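Local coordinates for protein rubber oxygenase (Streptomyces sp., PDB 5O1L) that cleaves poly(cis-1,4-isoprene), the polymer of natural and synthetic rubber, by adding dioxygen to its double bonds with a b-type heme, leaving keto and aldehyde ends, at residues Leu234-Met239 / Asp280-Gln285; Pro356-Phe361 / Pro369-Val374. One frame throughout, in Å; residues are numbered along the deposited sequence.

Contact 1: residues Leu234-Met239 / Asp280-Gln285; sequences LATFVM and DAANAQ
Thr-236, on helix 224-244, meets Ala-282 and Asn-283 on helix 279-289, and these three residues make the whole direct contact. At Thr-236 the two backbones come nearest, its CA lying 6.5 Å from the CA of Asn-283. The short side chain of Ala-282 suits this close approach: its CB points toward the first helix and ends 4.0 Å from Thr-236 OG1. That hydroxyl lies beside its own backbone N (chi1 -51°) and hydrogen-bonds to His-232 ND1, one turn earlier. The same imidazole binds Gln-285 OE1 through NE2, which makes His-232 a polar bridge between the helices. With OG1 held there, Thr-236 CG2 lies anti to the backbone N and approaches the second helix, where the methyl stands 3.9 Å from the carbonyl O of Ala-282. It also reaches the amide of Asn-283, with Thr-236 CG2 3.3 Å from Asn-283 OD1. A water completes the join, giving one hydrogen to Thr-236 O at 2.8 Å and the other to Asn-283 OD1 at 2.6 Å. Its two acceptors subtend about 121° at the water oxygen. Further along, Met-239 bends away from 280-285 to rest on Tyr-257 of helix 251-267 and on Trp-279, at the start of helix 279-289. The contact thus joins two helices of the heme-binding catalytic domain, with the Thr-236 side chain about 10 Å from the heme. With no direct hydrogen bond between the two segments, the polar linkage runs through one water and one histidine, and the direct touch is limited to methyl carbons against oxygens.

Contact 2: residues Pro356-Phe361 / Pro369-Val374; sequences PLLVAF and PAVPAV
Pro-369 lies against the last turns of helix 345-362, its ring placed between Leu-357 and Phe-361. Against the backbone, Pro-369 CG rests 3.9 Å from Leu-357 O. Against the aromatic side chain, Pro-369 CD comes 3.8 Å from Phe-361 CB, the two side chains crossing at about a right angle. With Phe-361 CG anti to the backbone N (chi1 173°), the root of the aromatic ring also meets this CD.

The aliphatic pairs begin with Pro-369 CB, 4.0 Å from Leu-357 CB. Val-371 adds its CG2, which meets Leu-358 CD1 at 3.6 Å, the side chains crossing obliquely. Its CG1 approaches Leu-357 CD1, a doubtful contact because that leucine is modelled in two conformers. Trp-376 of helix 373-393 touches both Val-371 and Leu-358, extending the apolar patch to the next helix.

An alanine at Pro-369 would lack CG and CD, and would probably leave a gap beside Phe-361 CB and the Leu-357 carbonyl. Without a hydrogen bond across it, the contact relies on apolar surfaces to fold the connecting segment back onto the preceding helix.

Contact 1 closes before contact 2 opens along the chain, and the two share no helix. Their centres are 27 Å apart and their nearest atoms about 11 Å. Contact 1 pairs helices 224-244 and 279-289 in the buried interior, 13 Å from the centre of the chain. Contact 2 sits at the surface, 29 Å out, where the chain turns back from helix 345-362 toward helix 373-393. Val-359 touches Val-247 in the loop after helix 224-244, which brings the neighbourhoods of the two contacts together. In this strand-free fold, 234-239/280-285 joins helices separated by one intervening helix, 251-267, whereas 356-361/369-374 closes a local turn between consecutive helices, away from the heme pocket.

Contact 1: residues Leu234-Met239 / Asp280-Gln285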
ATOM      1  N   LEU A 234      -4.848   2.624   0.921  1.00 12.00           N
ATOM      2  CA  LEU A 234      -4.800   1.688  -0.183  1.00 11.28           C
ATOM      3  C   LEU A 234      -6.139   1.082  -0.398  1.00 11.72           C
ATOM      4  O   LEU A 234      -6.928   1.650  -1.155  1.00 13.12           O
ATOM      5  CB  LEU A 234      -3.723   0.601   0.108  1.00 12.54           C
ATOM      6  CG  LEU A 234      -2.313   1.167   0.040  1.00 12.43           C
ATOM      7  CD1 LEU A 234      -1.313   0.279   0.783  1.00 13.40           C
ATOM      8  CD2 LEU A 234      -1.898   1.297  -1.417  1.00 13.61           C
ATOM      9  N   ALA A 235      -6.503   0.012   0.263  1.00 10.78           N
ATOM     10  CA  ALA A 235      -7.773  -0.709   0.034  1.00 11.32           C
ATOM     11  C   ALA A 235      -9.024   0.180   0.109  1.00 10.40           C
ATOM     12  O   ALA A 235      -9.818   0.229  -0.802  1.00 10.50           O
ATOM     13  CB  ALA A 235      -7.899  -1.827   1.007  1.00 12.08           C
ATOM     14  N   THR A 236      -9.190   0.839   1.253  1.00 10.90           N
ATOM     15  CA  THR A 236     -10.464   1.525   1.450  1.00 10.67           C
ATOM     16  C   THR A 236     -10.569   2.699   0.480  1.00  9.79           C
ATOM     17  O   THR A 236     -11.674   2.992  -0.027  1.00 11.12           O
ATOM     18  CB  THR A 236     -10.519   2.070   2.900  1.00 11.49           C
ATOM     19  OG1 THR A 236     -10.173   0.918   3.725  1.00 11.92           O
ATOM     20  CG2 THR A 236     -11.872   2.463   3.268  1.00 11.93           C
ATOM     21  N   PHE A 237      -9.470   3.415   0.281  1.00 10.28           N
ATOM     22  CA  PHE A 237      -9.456   4.528  -0.670  1.00 11.16           C
ATOM     23  C   PHE A 237      -9.739   4.091  -2.086  1.00 11.13           C
ATOM     24  O   PHE A 237     -10.594   4.676  -2.778  1.00 11.56           O
ATOM     25  CB  PHE A 237      -8.039   5.188  -0.627  1.00 12.52           C
ATOM     26  CG  PHE A 237      -7.792   6.183  -1.742  1.00 14.90           C
ATOM     27  CD1 PHE A 237      -8.371   7.363  -1.718  1.00 16.64           C
ATOM     28  CD2 PHE A 237      -6.939   5.835  -2.762  1.00 16.56           C
ATOM     29  CE1 PHE A 237      -8.080   8.332  -2.773  1.00 17.25           C
ATOM     30  CE2 PHE A 237      -6.668   6.715  -3.802  1.00 18.54           C
ATOM     31  CZ  PHE A 237      -7.240   7.947  -3.765  1.00 17.91           C
ATOM     32  N   VAL A 238      -9.090   3.051  -2.564  1.00 11.87           N
ATOM     33  CA  VAL A 238      -9.293   2.622  -3.944  1.00 12.63           C
ATOM     34  C   VAL A 238     -10.689   2.204  -4.167  1.00 11.85           C
ATOM     35  O   VAL A 238     -11.277   2.554  -5.220  1.00 12.43           O
ATOM     36  CB  VAL A 238      -8.280   1.520  -4.319  1.00 14.06           C
ATOM     37  CG1 VAL A 238      -8.595   0.861  -5.648  1.00 16.67           C
ATOM     38  CG2 VAL A 238      -6.951   2.101  -4.358  1.00 16.82           C
ATOM     39  N   MET A 239     -11.286   1.421  -3.266  1.00 10.69           N
ATOM     40  CA  MET A 239     -12.695   1.002  -3.450  1.00 12.49           C
ATOM     41  C   MET A 239     -13.584   2.214  -3.483  1.00 12.27           C
ATOM     42  O   MET A 239     -14.520   2.272  -4.334  1.00 13.14           O
ATOM     43  CB  MET A 239     -13.112  -0.010  -2.383  1.00 14.28           C
ATOM     44  CG  MET A 239     -14.506  -0.514  -2.561  1.00 15.87           C
ATOM     45  SD  MET A 239     -14.800  -1.299  -4.182  1.00 19.99           S
ATOM     46  CE  MET A 239     -13.680  -2.705  -4.110  1.00 18.70           C
ATOM     47  N   ASP A 280     -18.223  -1.992   5.782  1.00 16.17           N
ATOM     48  CA  ASP A 280     -18.783  -1.000   6.704  1.00 17.09           C
ATOM     49  C   ASP A 280     -17.807  -0.637   7.812  1.00 15.65           C
ATOM     50  O   ASP A 280     -17.587   0.560   8.088  1.00 16.04           O
ATOM     51  CB  ASP A 280     -20.100  -1.496   7.296  1.00 20.23           C
ATOM     52  CG  ASP A 280     -21.253  -1.451   6.320  1.00 24.97           C
ATOM     53  OD1 ASP A 280     -21.169  -0.741   5.316  1.00 29.32           O
ATOM     54  OD2 ASP A 280     -22.280  -2.153   6.658  1.00 32.32           O
ATOM     55  N   ALA A 281     -17.154  -1.620   8.393  1.00 14.73           N
ATOM     56  CA  ALA A 281     -16.183  -1.376   9.411  1.00 14.00           C
ATOM     57  C   ALA A 281     -14.990  -0.593   8.882  1.00 13.94           C
ATOM     58  O   ALA A 281     -14.483   0.344   9.498  1.00 15.03           O
ATOM     59  CB  ALA A 281     -15.767  -2.646  10.107  1.00 13.64           C
ATOM     60  N   ALA A 282     -14.507  -1.017   7.698  1.00 13.21           N
ATOM     61  CA  ALA A 282     -13.331  -0.350   7.156  1.00 12.86           C
ATOM     62  C   ALA A 282     -13.602   1.114   6.807  1.00 12.99           C
ATOM     63  O   ALA A 282     -12.763   1.958   7.065  1.00 12.52           O
ATOM     64  CB  ALA A 282     -12.886  -1.053   5.895  1.00 12.47           C
ATOM     65  N   ASN A 283     -14.784   1.380   6.225  1.00 13.02           N
ATOM     66  CA  ASN A 283     -15.093   2.713   5.783  1.00 13.89           C
ATOM     67  C   ASN A 283     -15.235   3.661   6.996  1.00 15.39           C
ATOM     68  O   ASN A 283     -14.716   4.755   6.978  1.00 16.44           O
ATOM     69  CB  ASN A 283     -16.376   2.724   4.957  1.00 14.81           C
ATOM     70  CG  ASN A 283     -16.211   2.098   3.582  1.00 15.84           C
ATOM     71  OD1 ASN A 283     -15.126   2.113   3.068  1.00 18.59           O
ATOM     72  ND2 ASN A 283     -17.242   1.581   3.025  1.00 15.95           N
ATOM     73  N   ALA A 284     -15.845   3.109   8.047  1.00 14.88           N
ATOM     74  CA  ALA A 284     -15.969   3.950   9.250  1.00 16.56           C
ATOM     75  C   ALA A 284     -14.637   4.207   9.925  1.00 15.85           C
ATOM     76  O   ALA A 284     -14.354   5.322  10.339  1.00 16.81           O
ATOM     77  CB  ALA A 284     -16.919   3.274  10.194  1.00 16.17           C
ATOM     78  N   GLN A 285     -13.786   3.197   9.957  1.00 14.28           N
ATOM     79  CA  GLN A 285     -12.462   3.339  10.530  1.00 13.63           C
ATOM     80  C   GLN A 285     -11.577   4.335   9.782  1.00 15.04           C
ATOM     81  O   GLN A 285     -10.907   5.149  10.388  1.00 15.47           O
ATOM     82  CB  GLN A 285     -11.793   2.024  10.721  1.00 13.67           C
ATOM     83  CG  GLN A 285     -10.437   2.078  11.372  1.00 14.08           C
ATOM     84  CD  GLN A 285      -9.927   0.733  11.663  1.00 15.35           C
ATOM     85  OE1 GLN A 285      -9.317   0.058  10.840  1.00 14.77           O
ATOM     86  NE2 GLN A 285     -10.304   0.207  12.832  1.00 16.68           N
TER
HETATM   87  O   HOH W   1     -14.271   2.132   0.589  1.00 16.67           O

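Contact 2: residues Pro356-Phe361 / Pro369-Val374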
ATOM      1  N   PRO A 356     -16.027  10.443 -15.872  1.00 14.89           N
ATOM      2  CA  PRO A 356     -17.064   9.393 -15.642  1.00 15.12           C
ATOM      3  C   PRO A 356     -17.665   8.888 -16.949  1.00 14.04           C
ATOM      4  O   PRO A 356     -18.186   7.775 -16.965  1.00 13.53           O
ATOM      5  CB  PRO A 356     -18.085  10.097 -14.776  1.00 16.75           C
ATOM      6  CG  PRO A 356     -17.417  11.286 -14.193  1.00 17.65           C
ATOM      7  CD  PRO A 356     -16.282  11.665 -15.095  1.00 16.63           C
ATOM      8  N   LEU A 357     -17.613   9.668 -18.023  1.00 14.73           N
ATOM      9  CA  LEU A 357     -18.104   9.203 -19.317  0.50 14.57           C
ATOM     10  C   LEU A 357     -17.175   8.200 -19.911  1.00 14.04           C
ATOM     11  O   LEU A 357     -17.622   7.213 -20.502  1.00 13.86           O
ATOM     12  CB  LEU A 357     -18.341  10.361 -20.301  0.50 15.15           C
ATOM     13  CG  LEU A 357     -19.327  11.425 -19.787  0.50 14.93           C
ATOM     14  CD1 LEU A 357     -19.246  12.611 -20.702  0.50 15.61           C
ATOM     15  CD2 LEU A 357     -20.694  10.760 -19.743  0.50 15.15           C
ATOM     16  N   LEU A 358     -15.878   8.435 -19.746  1.00 13.36           N
ATOM     17  CA  LEU A 358     -14.898   7.457 -20.253  1.00 14.57           C
ATOM     18  C   LEU A 358     -15.085   6.166 -19.484  1.00 12.55           C
ATOM     19  O   LEU A 358     -15.054   5.093 -20.050  1.00 12.61           O
ATOM     20  CB  LEU A 358     -13.504   7.963 -20.056  1.00 15.90           C
ATOM     21  CG  LEU A 358     -12.910   8.628 -21.304  1.00 19.44           C
ATOM     22  CD1 LEU A 358     -13.558   9.929 -21.553  1.00 22.78           C
ATOM     23  CD2 LEU A 358     -11.384   8.777 -21.253  1.00 19.10           C
ATOM     24  N   VAL A 359     -15.285   6.267 -18.156  1.00 12.26           N
ATOM     25  CA  VAL A 359     -15.467   5.063 -17.372  1.00 12.45           C
ATOM     26  C   VAL A 359     -16.715   4.311 -17.839  1.00 12.38           C
ATOM     27  O   VAL A 359     -16.692   3.088 -18.046  1.00 12.47           O
ATOM     28  CB  VAL A 359     -15.525   5.411 -15.867  1.00 12.69           C
ATOM     29  CG1 VAL A 359     -15.889   4.166 -15.077  1.00 13.11           C
ATOM     30  CG2 VAL A 359     -14.133   5.977 -15.449  1.00 13.88           C
ATOM     31  N   ALA A 360     -17.845   5.027 -17.977  1.00 13.12           N
ATOM     32  CA  ALA A 360     -19.043   4.365 -18.446  1.00 13.17           C
ATOM     33  C   ALA A 360     -18.893   3.717 -19.793  1.00 13.09           C
ATOM     34  O   ALA A 360     -19.422   2.666 -20.063  1.00 13.19           O
ATOM     35  CB  ALA A 360     -20.196   5.333 -18.451  1.00 13.63           C
ATOM     36  N   PHE A 361     -18.162   4.377 -20.687  1.00 12.79           N
ATOM     37  CA  PHE A 361     -17.889   3.777 -22.005  1.00 13.96           C
ATOM     38  C   PHE A 361     -17.073   2.481 -21.842  1.00 13.43           C
ATOM     39  O   PHE A 361     -17.362   1.460 -22.458  1.00 14.18           O
ATOM     40  CB  PHE A 361     -17.112   4.779 -22.870  1.00 13.94           C
ATOM     41  CG  PHE A 361     -16.647   4.214 -24.162  1.00 16.19           C
ATOM     42  CD1 PHE A 361     -17.575   3.834 -25.088  1.00 17.20           C
ATOM     43  CD2 PHE A 361     -15.296   4.101 -24.424  1.00 16.53           C
ATOM     44  CE1 PHE A 361     -17.174   3.274 -26.290  1.00 19.17           C
ATOM     45  CE2 PHE A 361     -14.873   3.612 -25.661  1.00 18.63           C
ATOM     46  CZ  PHE A 361     -15.794   3.157 -26.534  1.00 17.76           C
ATOM     47  N   PRO A 369     -18.453   8.486 -26.124  1.00 21.25           N
ATOM     48  CA  PRO A 369     -18.873   9.800 -25.777  1.00 22.25           C
ATOM     49  C   PRO A 369     -18.020  10.840 -26.450  1.00 24.10           C
ATOM     50  O   PRO A 369     -16.837  10.642 -26.681  1.00 22.66           O
ATOM     51  CB  PRO A 369     -18.689   9.838 -24.240  1.00 23.21           C
ATOM     52  CG  PRO A 369     -17.542   8.940 -23.989  1.00 21.94           C
ATOM     53  CD  PRO A 369     -17.677   7.838 -25.015  1.00 20.69           C
ATOM     54  N   ALA A 370     -18.630  11.975 -26.740  1.00 24.87           N
ATOM     55  CA  ALA A 370     -17.932  13.121 -27.312  1.00 26.97           C
ATOM     56  C   ALA A 370     -17.318  13.879 -26.161  1.00 26.94           C
ATOM     57  O   ALA A 370     -18.010  14.493 -25.379  1.00 32.15           O
ATOM     58  CB  ALA A 370     -18.964  14.052 -28.001  1.00 29.30           C
ATOM     59  N   VAL A 371     -16.044  13.688 -25.937  1.00 25.12           N
ATOM     60  CA  VAL A 371     -15.352  14.371 -24.858  1.00 25.23           C
ATOM     61  C   VAL A 371     -14.135  15.061 -25.463  1.00 25.72           C
ATOM     62  O   VAL A 371     -13.707  14.742 -26.539  1.00 26.80           O
ATOM     63  CB  VAL A 371     -14.908  13.385 -23.708  1.00 24.95           C
ATOM     64  CG1 VAL A 371     -16.126  12.712 -23.041  1.00 25.40           C
ATOM     65  CG2 VAL A 371     -14.026  12.288 -24.231  1.00 24.46           C
ATOM     66  N   PRO A 372     -13.574  16.025 -24.746  1.00 26.86           N
ATOM     67  CA  PRO A 372     -12.325  16.639 -25.210  1.00 26.19           C
ATOM     68  C   PRO A 372     -11.224  15.636 -25.486  1.00 25.10           C
ATOM     69  O   PRO A 372     -11.076  14.673 -24.748  1.00 24.31           O
ATOM     70  CB  PRO A 372     -11.926  17.496 -24.002  1.00 27.47           C
ATOM     71  CG  PRO A 372     -13.214  17.817 -23.325  1.00 30.33           C
ATOM     72  CD  PRO A 372     -13.995  16.566 -23.432  1.00 27.92           C
ATOM     73  N   ALA A 373     -10.415  15.866 -26.512  1.00 23.19           N
ATOM     74  CA  ALA A 373      -9.362  14.980 -26.916  1.00 21.89           C
ATOM     75  C   ALA A 373      -8.386  14.699 -25.794  1.00 22.06           C
ATOM     76  O   ALA A 373      -7.839  13.550 -25.692  1.00 20.51           O
ATOM     77  CB  ALA A 373      -8.582  15.534 -28.088  1.00 23.30           C
ATOM     78  N   VAL A 374      -8.135  15.679 -24.936  1.00 20.09           N
ATOM     79  CA  VAL A 374      -7.116  15.465 -23.869  1.00 19.41           C
ATOM     80  C   VAL A 374      -7.595  14.318 -22.924  1.00 17.36           C
ATOM     81  O   VAL A 374      -6.782  13.709 -22.255  1.00 17.16           O
ATOM     82  CB  VAL A 374      -6.793  16.752 -23.096  1.00 19.63           C
ATOM     83  CG1 VAL A 374      -8.014  17.277 -22.318  1.00 20.97           C
ATOM     84  CG2 VAL A 374      -5.622  16.619 -22.159  1.00 21.66           C
TER